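Local coordinates for protein Kiaa0380 (Homo sapiens, PDB 1HTJ) that probably couples heterotrimeric G protein signalling to Rho GTPases, through the RGS-like domain of the guanine nucleotide exchange factor PDZ-RhoGEF, at residues A[73-76]-A[77-80]; A[158-162]-A[163-167]; A[132-135]-A[136-140]. The protein carries 3 engineered substitutions. All blocks are in the same frame, centred on the assembly; numbering follows the deposited sequence.

Contact 1. Residues A[73-76]-A[77-80]; sequences SPKD and SRSL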
loop_
_atom_site.group_PDB
_atom_site.type_symbol
_atom_site.label_atom_id
_atom_site.label_comp_id
_atom_site.label_asym_id
_atom_site.label_seq_id
_atom_site.Cartn_x
_atom_site.Cartn_y
_atom_site.Cartn_z
ATOM N N SER A 73 -9.012 -13.216 -8.750
ATOM C CA SER A 73 -9.801 -14.033 -9.670
ATOM C C SER A 73 -10.368 -13.096 -10.730
ATOM O O SER A 73 -10.984 -12.086 -10.393
ATOM C CB SER A 73 -10.947 -14.743 -8.934
ATOM O OG SER A 73 -11.856 -13.818 -8.361
ATOM N N PRO A 74 -10.139 -13.404 -12.023
ATOM C CA PRO A 74 -10.630 -12.587 -13.144
ATOM C C PRO A 74 -12.134 -12.318 -13.089
ATOM O O PRO A 74 -12.842 -12.382 -14.101
ATOM C CB PRO A 74 -10.213 -13.397 -14.380
ATOM C CG PRO A 74 -10.010 -14.807 -13.849
ATOM C CD PRO A 74 -9.363 -14.555 -12.516
ATOM N N LYS A 75 -12.594 -12.015 -11.881
ATOM C CA LYS A 75 -13.979 -11.708 -11.569
ATOM C C LYS A 75 -13.872 -10.618 -10.504
ATOM O O LYS A 75 -14.477 -9.547 -10.619
ATOM C CB LYS A 75 -14.673 -12.944 -10.994
ATOM C CG LYS A 75 -16.080 -12.692 -10.480
ATOM C CD LYS A 75 -17.071 -12.380 -11.606
ATOM C CE LYS A 75 -17.555 -13.640 -12.350
ATOM N NZ LYS A 75 -16.519 -14.308 -13.201
ATOM N N ASP A 76 -13.079 -10.897 -9.469
ATOM C CA ASP A 76 -12.862 -9.936 -8.395
ATOM C C ASP A 76 -11.981 -8.809 -8.909
ATOM O O ASP A 76 -12.070 -7.673 -8.441
ATOM C CB ASP A 76 -12.190 -10.598 -7.182
ATOM C CG ASP A 76 -13.189 -11.291 -6.264
ATOM O OD1 ASP A 76 -14.307 -10.760 -6.096
ATOM O OD2 ASP A 76 -12.853 -12.354 -5.697
ATOM N N SER A 77 -11.138 -9.121 -9.885
ATOM C CA SER A 77 -10.248 -8.112 -10.439
ATOM C C SER A 77 -11.004 -7.074 -11.266
ATOM O O SER A 77 -10.720 -5.886 -11.179
ATOM C CB SER A 77 -9.153 -8.770 -11.288
ATOM O OG SER A 77 -9.713 -9.511 -12.356
ATOM N N ARG A 78 -11.980 -7.514 -12.053
ATOM C CA ARG A 78 -12.730 -6.583 -12.887
ATOM C C ARG A 78 -13.217 -5.333 -12.138
ATOM O O ARG A 78 -12.999 -4.202 -12.593
ATOM C CB ARG A 78 -13.898 -7.311 -13.571
ATOM C CG ARG A 78 -13.434 -8.241 -14.707
ATOM C CD ARG A 78 -14.563 -8.647 -15.664
ATOM N NE ARG A 78 -15.162 -9.952 -15.358
ATOM C CZ ARG A 78 -16.127 -10.154 -14.463
ATOM N NH1 ARG A 78 -16.623 -9.136 -13.765
ATOM N NH2 ARG A 78 -16.601 -11.379 -14.268
ATOM N N SER A 79 -13.857 -5.532 -10.991
ATOM C CA SER A 79 -14.349 -4.414 -10.188
ATOM C C SER A 79 -13.206 -3.755 -9.413
ATOM O O SER A 79 -13.241 -2.548 -9.171
ATOM C CB SER A 79 -15.419 -4.900 -9.217
ATOM O OG SER A 79 -14.955 -6.041 -8.530
ATOM N N LEU A 80 -12.203 -4.538 -9.013
ATOM C CA LEU A 80 -11.055 -3.974 -8.304
ATOM C C LEU A 80 -10.345 -3.039 -9.269
ATOM O O LEU A 80 -9.882 -1.968 -8.873
ATOM C CB LEU A 80 -10.078 -5.057 -7.840
ATOM C CG LEU A 80 -8.807 -4.537 -7.143
ATOM C CD1 LEU A 80 -9.174 -3.694 -5.912
ATOM C CD2 LEU A 80 -7.923 -5.715 -6.724
#
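Ser77 N gives a nearly straight bond (163°) to Ser73 O at 3.0 Å, and Leu80 N reaches Asp76 O at 3.2 Å, so the backbone leaving the loop is wound into helical turns within a few residues. Both carbonyl oxygens also attract a serine hydroxyl. Ser77 OG sits between its own backbone N and carbonyl carbon (chi1 60°), a turn that swings it back to Ser73 O in a weak bond of 3.5 Å and sets it against Pro74 CA. Two residues on, Ser79 OG takes the same rotamer (chi1 49°) and turns back three residues to Asp76 O, in a weak bond of 3.3 Å.

This is the start of helix 76-89, entered from the loop after helix 58-69 in the all-helical RGS-like domain. Ser73 OG accepts weakly from Asp76 N at 3.4 Å and in turn donates weakly to Asp76 OD2 at 3.2 Å. That weak second bond helps draw the aspartate side chain back toward the loop, where its negative charge would suit the start of a helix.

On another side of the turn Arg78 and Lys75 run side by side, pointing the same way. The arginine chain bends at chi3, and Lys75 CA lies over one face of its guanidinium, 3.8 Å above the plane and offset toward the rim. Pro74 O approaches the same group obliquely, near NE. The two positive ends are modelled close together, but the lysine chain is set too tightly against NH2 for its course, or any repulsion, to be trusted. Further out, Arg78 touches Ser114. Toward the protein interior, Ser77 packs on Ala72 and Tyr69, while Leu80 lies against Val68 and Tyr69 of helix 58-69.

Contact 2. Residues A[158-162]-A[163-167]; sequences DLDGD and PLRER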
loop_
_atom_site.group_PDB
_atom_site.type_symbol
_atom_site.label_atom_id
_atom_site.label_comp_id
_atom_site.label_asym_id
_atom_site.label_seq_id
_atom_site.Cartn_x
_atom_site.Cartn_y
_atom_site.Cartn_z
ATOM N N ASP A 158 8.341 -8.221 19.180
ATOM C CA ASP A 158 7.524 -9.381 19.494
ATOM C C ASP A 158 7.554 -10.508 18.464
ATOM O O ASP A 158 7.206 -11.644 18.776
ATOM C CB ASP A 158 6.080 -8.939 19.720
ATOM C CG ASP A 158 5.827 -8.526 21.149
ATOM O OD1 ASP A 158 6.680 -7.810 21.714
ATOM O OD2 ASP A 158 4.778 -8.916 21.704
ATOM N N LEU A 159 7.966 -10.208 17.241
ATOM C CA LEU A 159 8.014 -11.238 16.212
ATOM C C LEU A 159 8.980 -12.355 16.583
ATOM O O LEU A 159 10.119 -12.103 16.977
ATOM C CB LEU A 159 8.427 -10.633 14.872
ATOM C CG LEU A 159 7.467 -9.631 14.240
ATOM C CD1 LEU A 159 8.058 -9.165 12.938
ATOM C CD2 LEU A 159 6.106 -10.263 14.010
ATOM N N ASP A 160 8.518 -13.595 16.450
ATOM C CA ASP A 160 9.341 -14.759 16.762
ATOM C C ASP A 160 9.228 -15.836 15.680
ATOM O O ASP A 160 8.949 -16.993 15.987
ATOM C CB ASP A 160 8.928 -15.350 18.113
ATOM C CG ASP A 160 7.450 -15.709 18.164
ATOM O OD1 ASP A 160 6.939 -16.295 17.178
ATOM O OD2 ASP A 160 6.800 -15.413 19.194
ATOM N N GLY A 161 9.432 -15.454 14.421
ATOM C CA GLY A 161 9.355 -16.409 13.325
ATOM C C GLY A 161 8.015 -17.110 13.136
ATOM O O GLY A 161 7.702 -17.571 12.037
ATOM N N ASP A 162 7.232 -17.192 14.208
ATOM C CA ASP A 162 5.917 -17.831 14.200
ATOM C C ASP A 162 4.872 -16.978 13.459
ATOM O O ASP A 162 4.548 -15.870 13.888
ATOM C CB ASP A 162 5.481 -18.054 15.655
ATOM C CG ASP A 162 4.138 -18.738 15.778
ATOM O OD1 ASP A 162 3.650 -18.853 16.923
ATOM O OD2 ASP A 162 3.571 -19.164 14.744
ATOM N N PRO A 163 4.329 -17.489 12.336
ATOM C CA PRO A 163 3.322 -16.766 11.545
ATOM C C PRO A 163 2.155 -16.222 12.374
ATOM O O PRO A 163 1.605 -15.168 12.063
ATOM C CB PRO A 163 2.876 -17.810 10.522
ATOM C CG PRO A 163 4.124 -18.605 10.302
ATOM C CD PRO A 163 4.640 -18.789 11.717
ATOM N N LEU A 164 1.779 -16.944 13.426
ATOM C CA LEU A 164 0.687 -16.511 14.291
ATOM C C LEU A 164 1.054 -15.180 14.931
ATOM O O LEU A 164 0.215 -14.288 15.093
ATOM C CB LEU A 164 0.437 -17.536 15.396
ATOM C CG LEU A 164 -0.624 -17.126 16.418
ATOM C CD1 LEU A 164 -1.989 -17.110 15.759
ATOM C CD2 LEU A 164 -0.608 -18.087 17.586
ATOM N N ARG A 165 2.323 -15.068 15.300
ATOM C CA ARG A 165 2.836 -13.866 15.926
ATOM C C ARG A 165 2.811 -12.706 14.936
ATOM O O ARG A 165 2.367 -11.607 15.261
ATOM C CB ARG A 165 4.269 -14.104 16.393
ATOM C CG ARG A 165 4.802 -13.025 17.302
ATOM C CD ARG A 165 3.994 -12.976 18.582
ATOM N NE ARG A 165 4.863 -12.949 19.753
ATOM C CZ ARG A 165 4.430 -13.006 21.008
ATOM N NH1 ARG A 165 3.130 -13.094 21.259
ATOM N NH2 ARG A 165 5.300 -12.975 22.010
ATOM N N GLU A 166 3.286 -12.963 13.725
ATOM C CA GLU A 166 3.340 -11.933 12.711
ATOM C C GLU A 166 1.971 -11.393 12.353
ATOM O O GLU A 166 1.828 -10.210 12.036
ATOM C CB GLU A 166 4.027 -12.455 11.455
ATOM C CG GLU A 166 4.266 -11.368 10.432
ATOM C CD GLU A 166 5.222 -11.791 9.348
ATOM O OE1 GLU A 166 4.940 -12.804 8.680
ATOM O OE2 GLU A 166 6.251 -11.114 9.164
ATOM N N ARG A 167 0.965 -12.257 12.390
ATOM C CA ARG A 167 -0.381 -11.820 12.075
ATOM C C ARG A 167 -0.852 -10.905 13.187
ATOM O O ARG A 167 -1.519 -9.904 12.943
ATOM C CB ARG A 167 -1.326 -13.017 11.935
ATOM C CG ARG A 167 -2.779 -12.668 12.181
ATOM C CD ARG A 167 -3.729 -13.390 11.233
ATOM N NE ARG A 167 -5.121 -13.174 11.637
ATOM C CZ ARG A 167 -6.163 -13.227 10.816
ATOM N NH1 ARG A 167 -5.984 -13.494 9.528
ATOM N NH2 ARG A 167 -7.385 -12.985 11.279
#
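Arg165 reaches back from the first turn of helix 163-182 into the loop before it, and its NE is held by two oxygens: a hydrogen bond to Asp158 O at 2.9 Å (140°) and a salt bridge to Asp160 OD2 at 3.2 Å. With CG anti to the backbone N (chi1 -168°), the arginine chain bends at chi2 and chi3, which brings NE up to both oxygens, about 80° apart as seen from NE. Asp160 crosses it at about a right angle.

Close by, Asp162 is the N-cap. Its OD2 takes Leu164 N at 3.1 Å from above the carboxylate plane, while Asp162 O accepts from Glu166 N at 3.2 Å, with Pro163 filling the first helical position. The apolar part is Leu159, whose CD2 rests on Glu166 CA at 3.5 Å; the leucine also meets His43, and the Glu166 carboxylate pairs with Arg40.

The looser side faces solvent. Asp158 OD2 sits over the centre of one guanidinium face, 4.1 Å from Arg165 NH2, with charge attraction alone and no N-H aimed at it. Two carboxylates and a carbonyl around one guanidinium should steady its positive charge, and the helix start would likewise tend to keep Asp162 ionised.

Contact 3. Residues A[132-135]-A[136-140]; sequences IQEQ and IHDYR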
loop_
_atom_site.group_PDB
_atom_site.type_symbol
_atom_site.label_atom_id
_atom_site.label_comp_id
_atom_site.label_asym_id
_atom_site.label_seq_id
_atom_site.Cartn_x
_atom_site.Cartn_y
_atom_site.Cartn_z
ATOM N N ILE A 132 8.137 5.753 -4.130
ATOM C CA ILE A 132 8.070 4.790 -3.056
ATOM C C ILE A 132 9.481 4.628 -2.464
ATOM O O ILE A 132 9.654 4.620 -1.245
ATOM C CB ILE A 132 7.547 3.440 -3.565
ATOM C CG1 ILE A 132 6.103 3.608 -4.046
ATOM C CG2 ILE A 132 7.655 2.398 -2.474
ATOM C CD1 ILE A 132 5.432 2.323 -4.515
ATOM N N GLN A 133 10.484 4.523 -3.334
ATOM C CA GLN A 133 11.867 4.363 -2.902
ATOM C C GLN A 133 12.292 5.526 -2.032
ATOM O O GLN A 133 12.912 5.342 -0.990
ATOM C CB GLN A 133 12.806 4.269 -4.106
ATOM C CG GLN A 133 12.871 2.887 -4.738
ATOM C CD GLN A 133 13.188 1.803 -3.723
ATOM O OE1 GLN A 133 14.104 1.950 -2.902
ATOM N NE2 GLN A 133 12.435 0.701 -3.773
ATOM N N GLU A 134 11.960 6.727 -2.478
ATOM C CA GLU A 134 12.296 7.925 -1.737
ATOM C C GLU A 134 11.658 7.857 -0.338
ATOM O O GLU A 134 12.313 8.150 0.663
ATOM C CB GLU A 134 11.780 9.133 -2.497
ATOM C CG GLU A 134 12.372 10.436 -2.056
ATOM C CD GLU A 134 11.465 11.594 -2.393
ATOM O OE1 GLU A 134 11.032 11.688 -3.574
ATOM O OE2 GLU A 134 11.185 12.403 -1.472
ATOM N N GLN A 135 10.386 7.463 -0.274
ATOM C CA GLN A 135 9.697 7.329 1.002
ATOM C C GLN A 135 10.384 6.249 1.842
ATOM O O GLN A 135 10.487 6.372 3.063
ATOM C CB GLN A 135 8.223 6.968 0.783
ATOM C CG GLN A 135 7.420 8.051 0.026
ATOM C CD GLN A 135 5.948 7.708 -0.104
ATOM O OE1 GLN A 135 5.561 6.548 0.045
ATOM N NE2 GLN A 135 5.122 8.708 -0.399
ATOM N N ILE A 136 10.846 5.188 1.188
ATOM C CA ILE A 136 11.545 4.129 1.902
ATOM C C ILE A 136 12.808 4.719 2.553
ATOM O O ILE A 136 13.123 4.418 3.702
ATOM C CB ILE A 136 11.908 2.953 0.956
ATOM C CG1 ILE A 136 10.728 1.977 0.905
ATOM C CG2 ILE A 136 13.185 2.245 1.435
ATOM C CD1 ILE A 136 10.895 0.819 -0.059
ATOM N N HIS A 137 13.505 5.580 1.822
ATOM C CA HIS A 137 14.703 6.230 2.344
ATOM C C HIS A 137 14.315 7.102 3.549
ATOM O O HIS A 137 14.959 7.078 4.605
ATOM C CB HIS A 137 15.343 7.106 1.247
ATOM C CG HIS A 137 16.197 8.218 1.784
ATOM N ND1 HIS A 137 17.425 7.998 2.380
ATOM C CD2 HIS A 137 15.958 9.549 1.896
ATOM C CE1 HIS A 137 17.899 9.143 2.842
ATOM N NE2 HIS A 137 17.029 10.099 2.562
ATOM N N ASP A 138 13.252 7.875 3.375
ATOM C CA ASP A 138 12.786 8.753 4.426
ATOM C C ASP A 138 12.483 8.006 5.706
ATOM O O ASP A 138 12.851 8.456 6.788
ATOM C CB ASP A 138 11.553 9.509 3.966
ATOM C CG ASP A 138 11.870 10.487 2.891
ATOM O OD1 ASP A 138 12.947 11.126 2.983
ATOM O OD2 ASP A 138 11.048 10.629 1.963
ATOM N N TYR A 139 11.816 6.864 5.586
ATOM C CA TYR A 139 11.499 6.106 6.776
ATOM C C TYR A 139 12.756 5.555 7.442
ATOM O O TYR A 139 12.835 5.524 8.669
ATOM C CB TYR A 139 10.527 4.958 6.498
ATOM C CG TYR A 139 10.132 4.298 7.800
ATOM C CD1 TYR A 139 9.559 5.056 8.824
ATOM C CD2 TYR A 139 10.452 2.960 8.067
ATOM C CE1 TYR A 139 9.330 4.518 10.083
ATOM C CE2 TYR A 139 10.225 2.403 9.339
ATOM C CZ TYR A 139 9.671 3.202 10.340
ATOM O OH TYR A 139 9.518 2.716 11.617
ATOM N N ARG A 140 13.732 5.123 6.646
ATOM C CA ARG A 140 14.968 4.597 7.226
ATOM C C ARG A 140 15.667 5.708 7.999
ATOM O O ARG A 140 16.323 5.461 8.999
ATOM C CB ARG A 140 15.889 4.028 6.140
ATOM C CG ARG A 140 15.501 2.590 5.715
ATOM C CD ARG A 140 15.317 2.443 4.198
ATOM N NE ARG A 140 16.584 2.317 3.481
ATOM C CZ ARG A 140 17.442 1.319 3.684
ATOM N NH1 ARG A 140 17.149 0.377 4.582
ATOM N NH2 ARG A 140 18.589 1.257 3.006
#
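Ile136 lies alongside Gln133, its CD1 4.0 Å from Gln133 NE2 and 4.3 Å from Ile132 CG2. The glutamine gets there by bending at chi2, which folds its amide back beside the isoleucine. Beneath them runs regular alpha-helical bonding from residue i+4 to i, with Ile136 N to Ile132 O at 2.8 Å and Asp138 N to Glu134 O at 2.9 Å.

On the polar side, Asp138 has CG beside its backbone N (chi1 -68°), which lays OD2 back over the preceding turn, 3.1 Å from Glu134 O. Both are acceptors, so the approach is no bond. Glu134 OE2 comes within 3.9 Å of the same OD2, the two carboxylate planes 84° apart, and their like charges probably repel. With an alanine here instead of Asp138, the carboxylate beside Glu134 goes, and Tyr50, which this side chain touches, would probably lose part of its contact with the helix. His137 packs its CB on Glu134 O at 3.3 Å.

Gln135 stretches out to bond Asp56 O through NE2, while Tyr139 OH bonds Glu153 OE2 and its ring meets Phe31 edge-to-face. Ile132 and Gln135 pack on helix 58-69, and Gln135, Ile136, Asp138 and Tyr139 on helix 41-54.

In the fold
The three contacts are separate local units of one helical domain, met along the chain in the order 1, 3, 2. Contacts 1 and 3 lie on opposite sides of the chain's centre, their centres about 31 Å apart and nearest atoms about 16 Å. Contact 2 is equally far from contact 1 by centres, about 31 Å, but nearer to contact 3, with closest atoms about 12 Å apart; helices 118-144 and 163-182 follow each other in sequence. Shared neighbours connect them: helix 58-69 meets contact 3 through Pro59 and Tyr63 and contact 1 through Val68 and Tyr69, while helix 41-54 touches contacts 2 and 3.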